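PDB 3VSN: Non-sulfated chondroitin lyase E66 from Autographa californica nucleopolyhedrovirus, which cleaves non-sulfated chondroitin as a lyase of the viral envelope and is essential for oral infection of the insect host. Local coordinates for residues 381-395 / 527-540. Numbering follows the deposited sequence.
Sequences NTVSFESGIILQSLN and RSPNSSVELVEQII
F385 packs its ring onto the hairpin formed by 527-540. A CH-pi contact follows from P529 CG lying 4.0 Å from the centroid of the F385 ring and 29° off its normal; V533 CG1 sits over the same face. V533 CG2, on that same side but out past the rim, is 3.7 Å from F385 CD2. Chi1 of -48° sets CG anti to the carbonyl carbon, which lays the F385 ring against P529 and V533. L391 and L535 meet tip to tip, CD1 to CD1 at 4.0 Å.

Strands 390-391 and 525-530 are the two outermost members of an antiparallel four-stranded sheet, with 472-480 and 533-540 between them, consistent with the beta-sandwich part of the lyase. Side chains from the two edge strands meet: L391 CD1 lies 3.7 Å from R527 NH2, at the guanidinium edge.

Among polar bonds, R527 NH1 donates to L394 O at 2.8 Å and 160°, in the guanidinium plane, with L394 CD2 over one face. The group's rotation is fixed by E537, gripped side-on through NE and NH2; R473 also bridges to that carboxylate. N530 ND2 reaches N381 O at 3.2 Å, in the carbonyl plane, while N530 OD1 accepts from S532 N at 2.8 Å, closing an Asx turn. A water also links the segments, accepting from N530 ND2 and donating to N395 O at 2.7 Å.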
ATOM      1  N   ASN A 381     -12.127  14.488  -8.359  1.00 17.25           N
ATOM      2  CA  ASN A 381     -11.680  15.800  -8.834  1.00 17.52           C
ATOM      3  C   ASN A 381     -10.232  16.145  -8.488  1.00 16.98           C
ATOM      4  O   ASN A 381      -9.685  17.126  -8.999  1.00 17.09           O
ATOM      5  CB  ASN A 381     -12.605  16.899  -8.295  1.00 18.41           C
ATOM      6  CG  ASN A 381     -14.044  16.719  -8.734  1.00 19.10           C
ATOM      7  OD1 ASN A 381     -14.319  16.428  -9.899  1.00 19.93           O
ATOM      8  ND2 ASN A 381     -14.974  16.893  -7.801  1.00 19.61           N
ATOM      9  N   THR A 382      -9.618  15.353  -7.613  1.00 16.20           N
ATOM     10  CA  THR A 382      -8.254  15.637  -7.154  1.00 15.58           C
ATOM     11  C   THR A 382      -7.252  14.524  -7.478  1.00 15.21           C
ATOM     12  O   THR A 382      -6.038  14.734  -7.370  1.00 15.32           O
ATOM     13  CB  THR A 382      -8.207  15.927  -5.635  1.00 15.40           C
ATOM     14  OG1 THR A 382      -8.568  14.748  -4.903  1.00 14.93           O
ATOM     15  CG2 THR A 382      -9.151  17.071  -5.255  1.00 15.41           C
ATOM     16  N   VAL A 383      -7.754  13.357  -7.884  1.00 14.79           N
ATOM     17  CA  VAL A 383      -6.915  12.162  -8.080  1.00 14.58           C
ATOM     18  C   VAL A 383      -5.925  12.301  -9.254  1.00 14.42           C
ATOM     19  O   VAL A 383      -4.965  11.534  -9.359  1.00 14.29           O
ATOM     20  CB  VAL A 383      -7.777  10.871  -8.183  1.00 14.66           C
ATOM     21  CG1 VAL A 383      -8.459  10.760  -9.538  1.00 14.68           C
ATOM     22  CG2 VAL A 383      -6.949   9.620  -7.893  1.00 14.53           C
ATOM     23  N   SER A 384      -6.162  13.287 -10.119  1.00 14.16           N
ATOM     24  CA  SER A 384      -5.296  13.562 -11.263  1.00 14.16           C
ATOM     25  C   SER A 384      -4.066  14.383 -10.884  1.00 14.04           C
ATOM     26  O   SER A 384      -3.189  14.609 -11.715  1.00 14.24           O
ATOM     27  CB  SER A 384      -6.075  14.315 -12.346  1.00 14.13           C
ATOM     28  OG  SER A 384      -7.077  13.495 -12.912  1.00 14.52           O
ATOM     29  N   PHE A 385      -4.013  14.832  -9.633  1.00 14.05           N
ATOM     30  CA  PHE A 385      -3.026  15.818  -9.214  1.00 13.79           C
ATOM     31  C   PHE A 385      -2.256  15.372  -7.977  1.00 13.60           C
ATOM     32  O   PHE A 385      -2.844  14.978  -6.970  1.00 13.59           O
ATOM     33  CB  PHE A 385      -3.709  17.168  -8.968  1.00 14.03           C
ATOM     34  CG  PHE A 385      -4.640  17.583 -10.079  1.00 14.25           C
ATOM     35  CD1 PHE A 385      -4.141  18.173 -11.236  1.00 14.28           C
ATOM     36  CD2 PHE A 385      -6.011  17.355  -9.981  1.00 14.32           C
ATOM     37  CE1 PHE A 385      -4.990  18.537 -12.268  1.00 14.50           C
ATOM     38  CE2 PHE A 385      -6.869  17.725 -11.010  1.00 14.32           C
ATOM     39  CZ  PHE A 385      -6.357  18.317 -12.151  1.00 14.43           C
ATOM     40  N   GLU A 386      -0.932  15.436  -8.078  1.00 13.29           N
ATOM     41  CA  GLU A 386      -0.036  15.136  -6.968  1.00 12.95           C
ATOM     42  C   GLU A 386       1.362  15.583  -7.360  1.00 12.43           C
ATOM     43  O   GLU A 386       1.683  15.651  -8.551  1.00 12.20           O
ATOM     44  CB  GLU A 386      -0.048  13.633  -6.641  1.00 13.16           C
ATOM     45  CG  GLU A 386       0.792  13.235  -5.429  1.00 13.76           C
ATOM     46  CD  GLU A 386       0.427  14.014  -4.183  1.00 13.93           C
ATOM     47  OE1 GLU A 386      -0.596  13.672  -3.552  1.00 14.50           O
ATOM     48  OE2 GLU A 386       1.156  14.968  -3.833  1.00 13.73           O
ATOM     49  N   SER A 387       2.180  15.906  -6.361  1.00 11.86           N
ATOM     50  CA  SER A 387       3.584  16.225  -6.588  0.50 11.66           C
ATOM     51  C   SER A 387       4.201  15.150  -7.474  1.00 11.48           C
ATOM     52  O   SER A 387       4.062  13.950  -7.195  1.00 11.33           O
ATOM     53  CB  SER A 387       4.338  16.302  -5.259  0.50 11.65           C
ATOM     54  OG  SER A 387       3.825  17.333  -4.437  0.50 11.50           O
ATOM     55  N   GLY A 388       4.858  15.578  -8.546  1.00 11.08           N
ATOM     56  CA  GLY A 388       5.521  14.654  -9.463  1.00 10.81           C
ATOM     57  C   GLY A 388       4.763  14.350 -10.746  1.00 10.59           C
ATOM     58  O   GLY A 388       5.368  13.944 -11.729  1.00 10.29           O
ATOM     59  N   ILE A 389       3.441  14.523 -10.739  1.00 10.52           N
ATOM     60  CA  ILE A 389       2.628  14.208 -11.924  1.00 10.74           C
ATOM     61  C   ILE A 389       2.901  15.180 -13.080  1.00 10.97           C
ATOM     62  O   ILE A 389       2.908  16.401 -12.896  1.00 10.83           O
ATOM     63  CB  ILE A 389       1.110  14.132 -11.599  1.00 10.80           C
ATOM     64  CG1 ILE A 389       0.830  12.948 -10.653  1.00 10.78           C
ATOM     65  CG2 ILE A 389       0.287  14.005 -12.881  1.00 10.67           C
ATOM     66  CD1 ILE A 389      -0.633  12.722 -10.306  1.00 11.08           C
ATOM     67  N   ILE A 390       3.164  14.622 -14.259  1.00 11.40           N
ATOM     68  CA  ILE A 390       3.332  15.417 -15.471  1.00 11.81           C
ATOM     69  C   ILE A 390       1.970  15.506 -16.158  1.00 12.25           C
ATOM     70  O   ILE A 390       1.371  14.479 -16.496  1.00 12.18           O
ATOM     71  CB  ILE A 390       4.377  14.812 -16.438  1.00 11.81           C
ATOM     72  CG1 ILE A 390       5.741  14.652 -15.748  1.00 11.76           C
ATOM     73  CG2 ILE A 390       4.519  15.683 -17.688  1.00 11.76           C
ATOM     74  CD1 ILE A 390       6.726  13.790 -16.511  1.00 11.66           C
ATOM     75  N   LEU A 391       1.484  16.732 -16.343  1.00 12.89           N
ATOM     76  CA  LEU A 391       0.190  16.982 -16.980  1.00 13.65           C
ATOM     77  C   LEU A 391       0.372  17.333 -18.448  1.00 14.43           C
ATOM     78  O   LEU A 391       1.296  18.070 -18.804  1.00 14.27           O
ATOM     79  CB  LEU A 391      -0.558  18.118 -16.278  1.00 13.62           C
ATOM     80  CG  LEU A 391      -0.889  17.987 -14.788  1.00 13.41           C
ATOM     81  CD1 LEU A 391      -1.586  19.248 -14.307  1.00 13.50           C
ATOM     82  CD2 LEU A 391      -1.742  16.756 -14.511  1.00 13.37           C
ATOM     83  N   GLN A 392      -0.522  16.815 -19.287  1.00 15.16           N
ATOM     84  CA  GLN A 392      -0.442  17.015 -20.735  1.00 16.06           C
ATOM     85  C   GLN A 392      -1.536  17.951 -21.240  1.00 16.96           C
ATOM     86  O   GLN A 392      -1.569  18.303 -22.419  1.00 17.32           O
ATOM     87  CB  GLN A 392      -0.517  15.675 -21.469  1.00 16.14           C
ATOM     88  CG  GLN A 392       0.675  14.764 -21.234  1.00 16.06           C
ATOM     89  CD  GLN A 392       0.615  13.503 -22.078  1.00 16.27           C
ATOM     90  OE1 GLN A 392       0.374  13.561 -23.286  1.00 16.44           O
ATOM     91  NE2 GLN A 392       0.842  12.357 -21.446  1.00 15.90           N
ATOM     92  N   SER A 393      -2.426  18.346 -20.337  1.00 17.75           N
ATOM     93  CA  SER A 393      -3.486  19.305 -20.638  1.00 18.53           C
ATOM     94  C   SER A 393      -3.715  20.193 -19.414  1.00 18.90           C
ATOM     95  O   SER A 393      -3.205  19.905 -18.323  1.00 18.75           O
ATOM     96  CB  SER A 393      -4.775  18.572 -21.021  1.00 18.55           C
ATOM     97  OG  SER A 393      -5.229  17.756 -19.954  1.00 19.40           O
ATOM     98  N   LEU A 394      -4.479  21.265 -19.591  1.00 19.16           N
ATOM     99  CA  LEU A 394      -4.774  22.173 -18.484  1.00 19.62           C
ATOM    100  C   LEU A 394      -5.628  21.528 -17.382  1.00 19.74           C
ATOM    101  O   LEU A 394      -5.341  21.699 -16.194  1.00 19.79           O
ATOM    102  CB  LEU A 394      -5.397  23.480 -18.996  1.00 19.69           C
ATOM    103  CG  LEU A 394      -4.492  24.376 -19.856  1.00 19.93           C
ATOM    104  CD1 LEU A 394      -5.269  25.575 -20.377  1.00 19.99           C
ATOM    105  CD2 LEU A 394      -3.256  24.838 -19.089  1.00 19.96           C
ATOM    106  N   ASN A 395      -6.650  20.763 -17.769  1.00 20.02           N
ATOM    107  CA  ASN A 395      -7.517  20.109 -16.778  1.00 20.07           C
ATOM    108  C   ASN A 395      -6.914  18.841 -16.166  1.00 19.71           C
ATOM    109  O   ASN A 395      -7.421  18.319 -15.171  1.00 19.52           O
ATOM    110  CB  ASN A 395      -8.941  19.871 -17.322  1.00 20.81           C
ATOM    111  CG  ASN A 395      -9.013  18.779 -18.383  1.00 21.44           C
ATOM    112  OD1 ASN A 395      -8.102  17.968 -18.546  1.00 21.62           O
ATOM    113  ND2 ASN A 395     -10.129  18.750 -19.102  1.00 21.99           N
ATOM    114  N   ARG A 527      -1.320  27.825 -10.504  1.00 13.99           N
ATOM    115  CA  ARG A 527      -2.482  27.680 -11.381  1.00 14.59           C
ATOM    116  C   ARG A 527      -3.531  26.769 -10.749  1.00 15.11           C
ATOM    117  O   ARG A 527      -3.184  25.835 -10.025  1.00 15.01           O
ATOM    118  CB  ARG A 527      -2.044  27.110 -12.735  1.00 14.64           C
ATOM    119  CG  ARG A 527      -3.140  27.030 -13.788  1.00 14.75           C
ATOM    120  CD  ARG A 527      -2.593  26.471 -15.094  1.00 14.81           C
ATOM    121  NE  ARG A 527      -2.110  25.100 -14.929  1.00 14.66           N
ATOM    122  CZ  ARG A 527      -2.859  24.010 -15.069  1.00 14.73           C
ATOM    123  NH1 ARG A 527      -4.146  24.107 -15.388  1.00 14.42           N
ATOM    124  NH2 ARG A 527      -2.319  22.815 -14.883  1.00 14.76           N
ATOM    125  N   SER A 528      -4.806  27.055 -11.027  1.00 15.75           N
ATOM    126  CA  SER A 528      -5.921  26.186 -10.630  1.00 16.59           C
ATOM    127  C   SER A 528      -6.490  25.438 -11.843  1.00 17.06           C
ATOM    128  O   SER A 528      -7.092  26.060 -12.724  1.00 16.97           O
ATOM    129  CB  SER A 528      -7.028  26.999  -9.950  1.00 16.93           C
ATOM    130  OG  SER A 528      -6.564  27.579  -8.746  1.00 17.58           O
ATOM    131  N   PRO A 529      -6.303  24.103 -11.897  1.00 17.46           N
ATOM    132  CA  PRO A 529      -6.780  23.307 -13.038  1.00 17.90           C
ATOM    133  C   PRO A 529      -8.293  23.074 -13.047  1.00 18.74           C
ATOM    134  O   PRO A 529      -8.865  22.795 -14.102  1.00 18.94           O
ATOM    135  CB  PRO A 529      -6.049  21.975 -12.862  1.00 17.73           C
ATOM    136  CG  PRO A 529      -5.812  21.876 -11.390  1.00 17.42           C
ATOM    137  CD  PRO A 529      -5.566  23.278 -10.918  1.00 17.17           C
ATOM    138  N   ASN A 530      -8.913  23.156 -11.873  1.00 19.36           N
ATOM    139  CA  ASN A 530     -10.363  23.076 -11.717  1.00 20.12           C
ATOM    140  C   ASN A 530     -10.749  23.754 -10.404  1.00 20.67           C
ATOM    141  O   ASN A 530      -9.884  24.295  -9.705  1.00 20.75           O
ATOM    142  CB  ASN A 530     -10.867  21.617 -11.792  1.00 20.07           C
ATOM    143  CG  ASN A 530     -10.276  20.723 -10.709  1.00 20.38           C
ATOM    144  OD1 ASN A 530     -10.139  21.125  -9.554  1.00 20.36           O
ATOM    145  ND2 ASN A 530      -9.946  19.489 -11.079  1.00 20.57           N
ATOM    146  N   SER A 531     -12.033  23.718 -10.058  1.00 21.08           N
ATOM    147  CA  SER A 531     -12.524  24.427  -8.877  1.00 21.48           C
ATOM    148  C   SER A 531     -12.173  23.748  -7.543  1.00 21.39           C
ATOM    149  O   SER A 531     -12.464  24.294  -6.478  1.00 22.62           O
ATOM    150  CB  SER A 531     -14.037  24.637  -8.981  1.00 22.31           C
ATOM    151  OG  SER A 531     -14.705  23.391  -9.054  1.00 23.05           O
ATOM    152  N   SER A 532     -11.542  22.575  -7.602  1.00 19.90           N
ATOM    153  CA  SER A 532     -11.230  21.797  -6.401  1.00 19.29           C
ATOM    154  C   SER A 532      -9.736  21.760  -6.070  1.00 18.18           C
ATOM    155  O   SER A 532      -9.347  21.254  -5.013  1.00 17.96           O
ATOM    156  CB  SER A 532     -11.732  20.355  -6.562  1.00 19.91           C
ATOM    157  OG  SER A 532     -13.124  20.310  -6.817  1.00 20.68           O
ATOM    158  N   VAL A 533      -8.907  22.283  -6.972  1.00 17.12           N
ATOM    159  CA  VAL A 533      -7.456  22.094  -6.891  1.00 16.49           C
ATOM    160  C   VAL A 533      -6.670  23.384  -7.163  1.00 16.12           C
ATOM    161  O   VAL A 533      -7.034  24.166  -8.045  1.00 15.83           O
ATOM    162  CB  VAL A 533      -6.998  20.991  -7.878  1.00 16.49           C
ATOM    163  CG1 VAL A 533      -5.482  20.828  -7.871  1.00 16.40           C
ATOM    164  CG2 VAL A 533      -7.662  19.661  -7.547  1.00 16.42           C
ATOM    165  N   GLU A 534      -5.602  23.596  -6.392  1.00 15.68           N
ATOM    166  CA  GLU A 534      -4.595  24.619  -6.694  1.00 15.51           C
ATOM    167  C   GLU A 534      -3.217  23.952  -6.800  1.00 14.89           C
ATOM    168  O   GLU A 534      -2.907  23.024  -6.041  1.00 14.71           O
ATOM    169  CB  GLU A 534      -4.584  25.727  -5.630  1.00 16.46           C
ATOM    170  CG  GLU A 534      -3.839  26.992  -6.046  1.00 17.61           C
ATOM    171  CD  GLU A 534      -3.690  28.016  -4.925  1.00 18.55           C
ATOM    172  OE1 GLU A 534      -3.789  27.641  -3.731  1.00 19.06           O
ATOM    173  OE2 GLU A 534      -3.452  29.209  -5.241  1.00 19.45           O
ATOM    174  N   LEU A 535      -2.401  24.426  -7.741  1.00 13.89           N
ATOM    175  CA  LEU A 535      -1.091  23.829  -8.005  1.00 13.47           C
ATOM    176  C   LEU A 535       0.047  24.833  -7.967  1.00 13.00           C
ATOM    177  O   LEU A 535      -0.130  26.005  -8.302  1.00 12.79           O
ATOM    178  CB  LEU A 535      -1.066  23.172  -9.392  1.00 13.28           C
ATOM    179  CG  LEU A 535      -2.120  22.151  -9.818  1.00 13.52           C
ATOM    180  CD1 LEU A 535      -1.975  21.871 -11.308  1.00 13.35           C
ATOM    181  CD2 LEU A 535      -2.001  20.861  -9.014  1.00 13.50           C
ATOM    182  N   VAL A 536       1.217  24.352  -7.556  1.00 12.72           N
ATOM    183  CA  VAL A 536       2.488  24.974  -7.911  1.00 12.41           C
ATOM    184  C   VAL A 536       3.088  24.021  -8.940  1.00 12.35           C
ATOM    185  O   VAL A 536       3.167  22.813  -8.698  1.00 12.26           O
ATOM    186  CB  VAL A 536       3.434  25.113  -6.704  1.00 12.47           C
ATOM    187  CG1 VAL A 536       4.779  25.685  -7.137  1.00 12.41           C
ATOM    188  CG2 VAL A 536       2.805  25.986  -5.625  1.00 12.67           C
ATOM    189  N   GLU A 537       3.489  24.551 -10.090  1.00 12.23           N
ATOM    190  CA  GLU A 537       3.951  23.695 -11.184  1.00 12.38           C
ATOM    191  C   GLU A 537       5.139  24.293 -11.929  1.00 12.15           C
ATOM    192  O   GLU A 537       5.413  25.489 -11.823  1.00 11.80           O
ATOM    193  CB  GLU A 537       2.798  23.391 -12.157  1.00 12.56           C
ATOM    194  CG  GLU A 537       2.248  24.617 -12.882  1.00 12.99           C
ATOM    195  CD  GLU A 537       0.994  24.343 -13.705  1.00 13.22           C
ATOM    196  OE1 GLU A 537       0.372  23.270 -13.545  1.00 13.31           O
ATOM    197  OE2 GLU A 537       0.623  25.215 -14.522  1.00 13.63           O
ATOM    198  N   GLN A 538       5.847  23.441 -12.664  1.00 12.25           N
ATOM    199  CA  GLN A 538       6.878  23.883 -13.592  1.00 12.47           C
ATOM    200  C   GLN A 538       6.394  23.592 -15.007  1.00 12.74           C
ATOM    201  O   GLN A 538       6.254  22.427 -15.405  1.00 12.58           O
ATOM    202  CB  GLN A 538       8.219  23.197 -13.300  1.00 12.66           C
ATOM    203  CG  GLN A 538       8.915  23.733 -12.051  1.00 12.81           C
ATOM    204  CD  GLN A 538      10.281  23.109 -11.795  1.00 13.18           C
ATOM    205  OE1 GLN A 538      10.797  22.350 -12.611  1.00 13.54           O
ATOM    206  NE2 GLN A 538      10.871  23.433 -10.651  1.00 13.20           N
ATOM    207  N   ILE A 539       6.113  24.660 -15.750  1.00 12.85           N
ATOM    208  CA  ILE A 539       5.585  24.544 -17.105  1.00 13.05           C
ATOM    209  C   ILE A 539       6.709  24.175 -18.076  1.00 13.12           C
ATOM    210  O   ILE A 539       7.788  24.769 -18.052  1.00 13.21           O
ATOM    211  CB  ILE A 539       4.857  25.837 -17.551  1.00 13.26           C
ATOM    212  CG1 ILE A 539       3.654  26.116 -16.631  1.00 13.26           C
ATOM    213  CG2 ILE A 539       4.392  25.723 -19.001  1.00 13.53           C
ATOM    214  CD1 ILE A 539       3.105  27.530 -16.705  1.00 13.57           C
ATOM    215  N   ILE A 540       6.445  23.178 -18.915  1.00 12.96           N
ATOM    216  CA  ILE A 540       7.415  22.701 -19.899  1.00 13.12           C
ATOM    217  C   ILE A 540       6.846  22.861 -21.312  1.00 13.34           C
ATOM    218  O   ILE A 540       5.683  22.532 -21.562  1.00 13.28           O
ATOM    219  CB  ILE A 540       7.837  21.236 -19.621  1.00 13.07           C
ATOM    220  CG1 ILE A 540       6.602  20.331 -19.442  1.00 13.02           C
ATOM    221  CG2 ILE A 540       8.731  21.174 -18.384  1.00 12.96           C
ATOM    222  CD1 ILE A 540       6.900  18.844 -19.371  1.00 13.05           C
TER
HETATM  223  O   HOH W   1     -14.348  17.675  -5.173  1.00 39.21           O
HETATM  224  O   HOH W   2      -9.767  18.621 -13.868  1.00 20.47           O